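Local coordinates for agmatine N-acetyltransferase (Drosophila melanogaster, PDB 7CIW), which transfers the acetyl group of acetyl-CoA to the amine of agmatine, and belongs to the arylalkylamine branch of the GNAT acetyltransferases, at residues 120-125 and 159-164; 73-78 and 126-131. The protein carries 1 engineered substitution. All coordinates share one frame; numbering follows the deposited sequence.

Interaction 1 (120-125 and 159-164); sequences FSVPSC and HQLVSV
Cys125 of 120-125 lies against the start of strand 161-166 and meets Leu161 and Ser163 there. Cys125 CB stands 4.1 Å from Leu161 O. SG turns anti to the backbone N (chi1 -177°), which brings it to the backbone and side chains of Leu161 and Ser163. There it touches CD2 of Leu161, and Cys125 SG approaches Ser163 OG at 3.2 Å. That hydroxyl is hydrogen-bonded to His127 ND1, and weakly to Lys80 NZ. CD2 of Leu161 is shared. Leu161 CD2 also packs 3.8 Å from Phe120 CD1, and the two side chains cross at about a right angle. A small apolar cluster of Phe120, Leu161 and Cys125 results, with CG2 of Val122 at its margin.

Polar links lie beside this cluster. Ser124 OG and His159 ND1 form a 2.8 Å hydrogen bond in which either could be the donor. The hydroxyl comes to the edge of the imidazole, near the ring plane, and Ser124 CB lies in that plane too. A leucine in place of His159 would probably leave Ser124 OG without this partner and remove a side-chain tie between the two loops. Water 1 makes a second link. It donates to Ser124 O, and water 1 accepts from Gln160 N at 2.9 Å. The amide of Gln160 reaches across to 120-125. Its OE1 lies by Val122 CG1, and Gln160 NE2 is 3.6 Å from Pro123 CD.

The contact joins the loop after helix 116-119 to the beginning of strand 161-166. Val116 of that helix touches both Cys125 and Leu161. Strand 208-215 adds Val213 beside Phe120 and Leu161, and His215 meets the Phe120 ring edge-to-face. Cys125 then opens strand 125-133, the neighbour of 161-166 in the GNAT sheet.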
# COMPACT_ATOMS: atom_id res chain seq x y z
N PHE A 120 5.73 18.83 3.72
CA PHE A 120 5.48 19.06 5.14
C PHE A 120 6.76 19.30 5.95
O PHE A 120 6.69 19.36 7.18
CB PHE A 120 4.70 17.88 5.75
CG PHE A 120 3.32 17.73 5.19
CD1 PHE A 120 2.98 16.62 4.41
CD2 PHE A 120 2.36 18.70 5.41
CE1 PHE A 120 1.71 16.49 3.88
CE2 PHE A 120 1.08 18.57 4.90
CZ PHE A 120 0.75 17.46 4.13
N SER A 121 7.91 19.45 5.28
CA SER A 121 9.20 19.64 5.95
C SER A 121 9.43 18.60 7.05
O SER A 121 9.73 18.94 8.20
CB SER A 121 9.34 21.06 6.52
OG SER A 121 9.86 21.96 5.55
N VAL A 122 9.27 17.33 6.70
CA VAL A 122 9.59 16.25 7.63
C VAL A 122 10.74 15.44 7.03
O VAL A 122 10.86 15.38 5.80
CB VAL A 122 8.38 15.34 7.90
CG1 VAL A 122 7.30 16.09 8.67
CG2 VAL A 122 7.84 14.78 6.59
N PRO A 123 11.58 14.81 7.85
CA PRO A 123 12.75 14.11 7.29
C PRO A 123 12.42 12.79 6.63
O PRO A 123 13.22 12.31 5.82
CB PRO A 123 13.65 13.89 8.52
CG PRO A 123 12.74 13.95 9.67
CD PRO A 123 11.62 14.88 9.32
N SER A 124 11.26 12.21 6.92
CA SER A 124 10.95 10.86 6.49
C SER A 124 9.45 10.65 6.63
O SER A 124 8.75 11.41 7.30
CB SER A 124 11.71 9.82 7.30
OG SER A 124 11.28 9.84 8.66
N CYS A 125 8.98 9.57 6.03
CA CYS A 125 7.57 9.20 6.13
C CYS A 125 7.48 7.68 6.13
O CYS A 125 8.30 7.01 5.51
CB CYS A 125 6.77 9.82 4.97
SG CYS A 125 4.97 9.55 4.99
N HIS A 159 9.03 8.51 12.96
CA HIS A 159 8.40 9.16 11.82
C HIS A 159 7.36 10.17 12.30
O HIS A 159 6.67 9.95 13.29
CB HIS A 159 7.73 8.14 10.90
CG HIS A 159 8.71 7.22 10.23
ND1 HIS A 159 9.57 7.65 9.24
CD2 HIS A 159 8.98 5.91 10.43
CE1 HIS A 159 10.32 6.63 8.85
NE2 HIS A 159 9.98 5.57 9.56
N GLN A 160 7.25 11.27 11.57
CA GLN A 160 6.27 12.30 11.88
C GLN A 160 5.07 12.25 10.95
O GLN A 160 4.14 13.06 11.10
CB GLN A 160 6.93 13.68 11.82
CG GLN A 160 8.04 13.84 12.87
CD GLN A 160 8.92 15.04 12.58
OE1 GLN A 160 8.43 16.13 12.31
NE2 GLN A 160 10.24 14.84 12.64
N LEU A 161 5.04 11.30 10.02
CA LEU A 161 4.01 11.28 9.00
C LEU A 161 3.83 9.85 8.53
O LEU A 161 4.81 9.09 8.46
CB LEU A 161 4.39 12.18 7.82
CG LEU A 161 3.27 12.55 6.84
CD1 LEU A 161 2.31 13.55 7.49
CD2 LEU A 161 3.86 13.11 5.54
N VAL A 162 2.58 9.48 8.24
CA VAL A 162 2.22 8.26 7.52
C VAL A 162 1.55 8.68 6.23
O VAL A 162 0.76 9.62 6.23
CB VAL A 162 1.27 7.35 8.34
CG1 VAL A 162 0.86 6.11 7.53
CG2 VAL A 162 1.91 6.95 9.66
N SER A 163 1.88 8.01 5.13
CA SER A 163 1.23 8.28 3.84
C SER A 163 0.71 6.98 3.24
O SER A 163 1.21 5.90 3.55
CB SER A 163 2.17 8.97 2.86
OG SER A 163 3.35 8.20 2.64
N VAL A 164 -0.29 7.10 2.37
CA VAL A 164 -0.87 5.92 1.73
C VAL A 164 -1.57 6.33 0.43
O VAL A 164 -2.28 7.34 0.40
CB VAL A 164 -1.83 5.20 2.71
CG1 VAL A 164 -2.96 6.14 3.19
CG2 VAL A 164 -2.40 3.92 2.08
O HOH W 1 9.41 12.17 9.92

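Interaction 2 (73-78 and 126-131). With G0R (N-(4-carbamimidamidobutyl)ethanamide), chain C; COA (coenzyme A), chain B.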
# COMPACT_ATOMS: atom_id res chain seq x y z
N ALA A 73 -5.82 -10.75 7.16
CA ALA A 73 -5.62 -9.36 6.76
C ALA A 73 -4.13 -9.07 6.84
O ALA A 73 -3.41 -9.71 7.61
CB ALA A 73 -6.43 -8.39 7.63
N ALA A 74 -3.68 -8.09 6.07
CA ALA A 74 -2.26 -7.77 6.07
C ALA A 74 -2.04 -6.33 5.68
O ALA A 74 -2.80 -5.76 4.88
CB ALA A 74 -1.47 -8.68 5.11
N VAL A 75 -0.97 -5.74 6.21
CA VAL A 75 -0.52 -4.41 5.80
C VAL A 75 0.99 -4.45 5.60
O VAL A 75 1.72 -5.10 6.35
CB VAL A 75 -0.94 -3.34 6.84
CG1 VAL A 75 -0.28 -3.58 8.21
CG2 VAL A 75 -0.69 -1.91 6.30
N VAL A 76 1.45 -3.82 4.53
CA VAL A 76 2.87 -3.75 4.19
C VAL A 76 3.23 -2.28 4.15
O VAL A 76 2.59 -1.50 3.43
CB VAL A 76 3.17 -4.43 2.85
CG1 VAL A 76 4.62 -4.17 2.43
CG2 VAL A 76 2.90 -5.92 2.94
N ALA A 77 4.23 -1.88 4.93
CA ALA A 77 4.63 -0.48 4.98
C ALA A 77 6.15 -0.42 5.01
O ALA A 77 6.83 -1.37 5.39
CB ALA A 77 4.04 0.23 6.20
N GLY A 78 6.69 0.72 4.57
CA GLY A 78 8.12 0.94 4.65
C GLY A 78 8.49 2.40 4.59
O GLY A 78 7.68 3.26 4.25
N LEU A 126 6.52 7.15 6.87
CA LEU A 126 6.21 5.72 6.79
C LEU A 126 5.09 5.54 5.77
O LEU A 126 3.97 6.01 6.00
CB LEU A 126 5.82 5.16 8.15
CG LEU A 126 5.63 3.65 8.25
CD1 LEU A 126 6.83 2.90 7.71
CD2 LEU A 126 5.41 3.27 9.71
N HIS A 127 5.38 4.88 4.67
CA HIS A 127 4.42 4.74 3.58
C HIS A 127 3.79 3.35 3.60
O HIS A 127 4.50 2.34 3.65
CB HIS A 127 5.12 4.98 2.24
CG HIS A 127 4.18 5.03 1.08
ND1 HIS A 127 3.44 6.15 0.78
CD2 HIS A 127 3.82 4.08 0.18
CE1 HIS A 127 2.69 5.90 -0.28
NE2 HIS A 127 2.90 4.66 -0.66
N VAL A 128 2.46 3.31 3.51
CA VAL A 128 1.74 2.04 3.46
C VAL A 128 1.64 1.59 2.00
O VAL A 128 0.96 2.23 1.19
CB VAL A 128 0.35 2.15 4.10
CG1 VAL A 128 -0.44 0.86 3.92
CG2 VAL A 128 0.50 2.52 5.57
N HIS A 129 2.35 0.50 1.66
CA HIS A 129 2.42 -0.01 0.30
C HIS A 129 1.29 -0.98 -0.05
O HIS A 129 0.97 -1.13 -1.23
CB HIS A 129 3.77 -0.71 0.07
CG HIS A 129 4.93 0.23 0.08
ND1 HIS A 129 5.14 1.17 -0.90
CD2 HIS A 129 5.94 0.39 0.98
CE1 HIS A 129 6.23 1.85 -0.62
NE2 HIS A 129 6.73 1.41 0.52
N ALA A 130 0.70 -1.65 0.94
CA ALA A 130 -0.37 -2.59 0.63
C ALA A 130 -1.23 -2.81 1.87
O ALA A 130 -0.72 -2.83 2.98
CB ALA A 130 0.21 -3.93 0.16
N LEU A 131 -2.54 -2.92 1.65
CA LEU A 131 -3.52 -3.20 2.70
C LEU A 131 -4.59 -4.10 2.11
O LEU A 131 -5.21 -3.72 1.12
CB LEU A 131 -4.13 -1.91 3.24
CG LEU A 131 -5.12 -2.11 4.37
CD1 LEU A 131 -4.40 -2.53 5.64
CD2 LEU A 131 -5.91 -0.83 4.59
C10 G0R C . 1.41 -3.18 -6.14
N12 G0R C . 0.66 -3.85 -7.19
C1 G0R C . -2.38 0.59 0.47
C2 G0R C . -2.41 0.01 -0.95
C5 G0R C . -2.07 0.36 -3.43
C6 G0R C . -0.65 0.08 -3.93
C7 G0R C . -0.61 -0.26 -5.43
C8 G0R C . -0.42 -1.74 -5.77
N4 G0R C . -2.06 0.86 -2.06
N9 G0R C . 0.92 -2.21 -5.50
N11 G0R C . 2.74 -3.62 -5.81
O3 G0R C . -2.72 -1.12 -1.12
N1A COA B . -15.92 -4.21 -1.72
C2A COA B . -17.19 -3.89 -1.34
N3A COA B . -17.43 -3.36 -0.10
C4A COA B . -16.41 -3.15 0.76
C5A COA B . -15.17 -3.48 0.38
C6A COA B . -14.93 -4.00 -0.88
N6A COA B . -13.77 -4.50 -1.72
N7A COA B . -14.31 -3.19 1.38
C8A COA B . -15.01 -2.68 2.40
N9A COA B . -16.30 -2.66 2.01
C1B COA B . -17.45 -2.31 2.61
C2B COA B . -17.60 -3.22 3.86
O2B COA B . -18.18 -4.54 3.52
C3B COA B . -18.31 -2.50 4.74
O3B COA B . -19.73 -2.38 4.43
P3B COA B . -20.89 -3.40 5.03
O7A COA B . -20.49 -3.91 6.41
O8A COA B . -22.25 -2.69 5.04
O9A COA B . -20.95 -4.56 4.05
C4B COA B . -17.77 -0.97 4.52
O4B COA B . -17.33 -0.89 3.27
C5B COA B . -16.72 -0.59 5.53
O5B COA B . -15.83 -1.69 5.65
P1A COA B . -14.28 -1.48 6.27
O1A COA B . -13.84 -0.02 6.30
O2A COA B . -14.18 -2.17 7.62
O3A COA B . -13.32 -2.24 5.17
P2A COA B . -12.15 -3.34 5.47
O4A COA B . -12.76 -4.62 5.97
O5A COA B . -11.12 -2.75 6.41
O6A COA B . -11.56 -3.56 3.95
CBP COA B . -10.02 -3.01 2.30
CCP COA B . -11.03 -2.46 3.28
CDP COA B . -8.80 -3.54 3.14
CEP COA B . -9.56 -1.90 1.35
CAP COA B . -10.70 -4.11 1.49
OAP COA B . -11.68 -3.53 0.67
C9P COA B . -9.74 -4.90 0.58
O9P COA B . -9.00 -5.74 0.99
N8P COA B . -9.77 -4.62 -0.84
C7P COA B . -8.94 -5.37 -1.80
C6P COA B . -7.42 -4.91 -1.86
C5P COA B . -7.42 -3.41 -1.98
O5P COA B . -8.02 -2.84 -2.86
N4P COA B . -6.64 -2.68 -0.95
C3P COA B . -6.55 -1.23 -0.85
C2P COA B . -5.81 -0.59 -2.03
S1P COA B . -5.69 1.13 -1.46
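The His129 ring meets Ala77 C at its edge, near the plane, and His129 CD2 comes 3.7 Å from Gly78 N across the strand pair. One face has His127 CD2 3.2 Å above the His129 ring plane, offset toward the rim. Phe52 meets the ring edge-to-face.

Strands 73-78 and 126-131 run antiparallel at 148°. A classic beta bulge interrupts their register: His129 and Ala130 both face Val76. Val76 O accepts from both. The bond from Ala130 N lies in the carbonyl plane, on a lone pair. The one from His129 N to Val76 O is 2.7 Å long and more bent (136° at H). Val76 N returns a straighter bond to Ala130 O. Gly78 and His127 exchange another pair.

On one face Val75 CG2 meets Val128 CG1 at 3.7 Å, the side chains crossing at about a right angle. Leu131 CD1 packs against Val75 CB.

Leu131 N gives a weak bond to O3 of the acetylagmatine, and Leu131 O accepts from N4P of coenzyme A at 2.7 Å. Such backbone gripping at a bulged strand is a GNAT hallmark. It implies that main-chain atoms hold the pantetheine amide and, more weakly, the acetyl carbonyl; Asp49 and Tyr30 also hold the product.

How the interactions relate
Strand 125-133 connects the two interactions. Cys125 ends one segment of interaction 1, and Leu126 begins one of interaction 2. The centres are 15 Å apart. On one side, 161-166 bonds to this strand: Ser163 O lies 2.9 Å from Val128 N, a probable hydrogen bond. Val164 CG2 packs on Val128 CB at 3.8 Å. On its other side, 73-78 completes a run of three neighbouring strands. Interaction 2 meets both ligands directly through Leu131. Interaction 1 is mostly remote: the side chain of Ser163 is about 12 Å from coenzyme A. Val164, at the end of 159-164 and not part of the contact itself, touches the acetylagmatine.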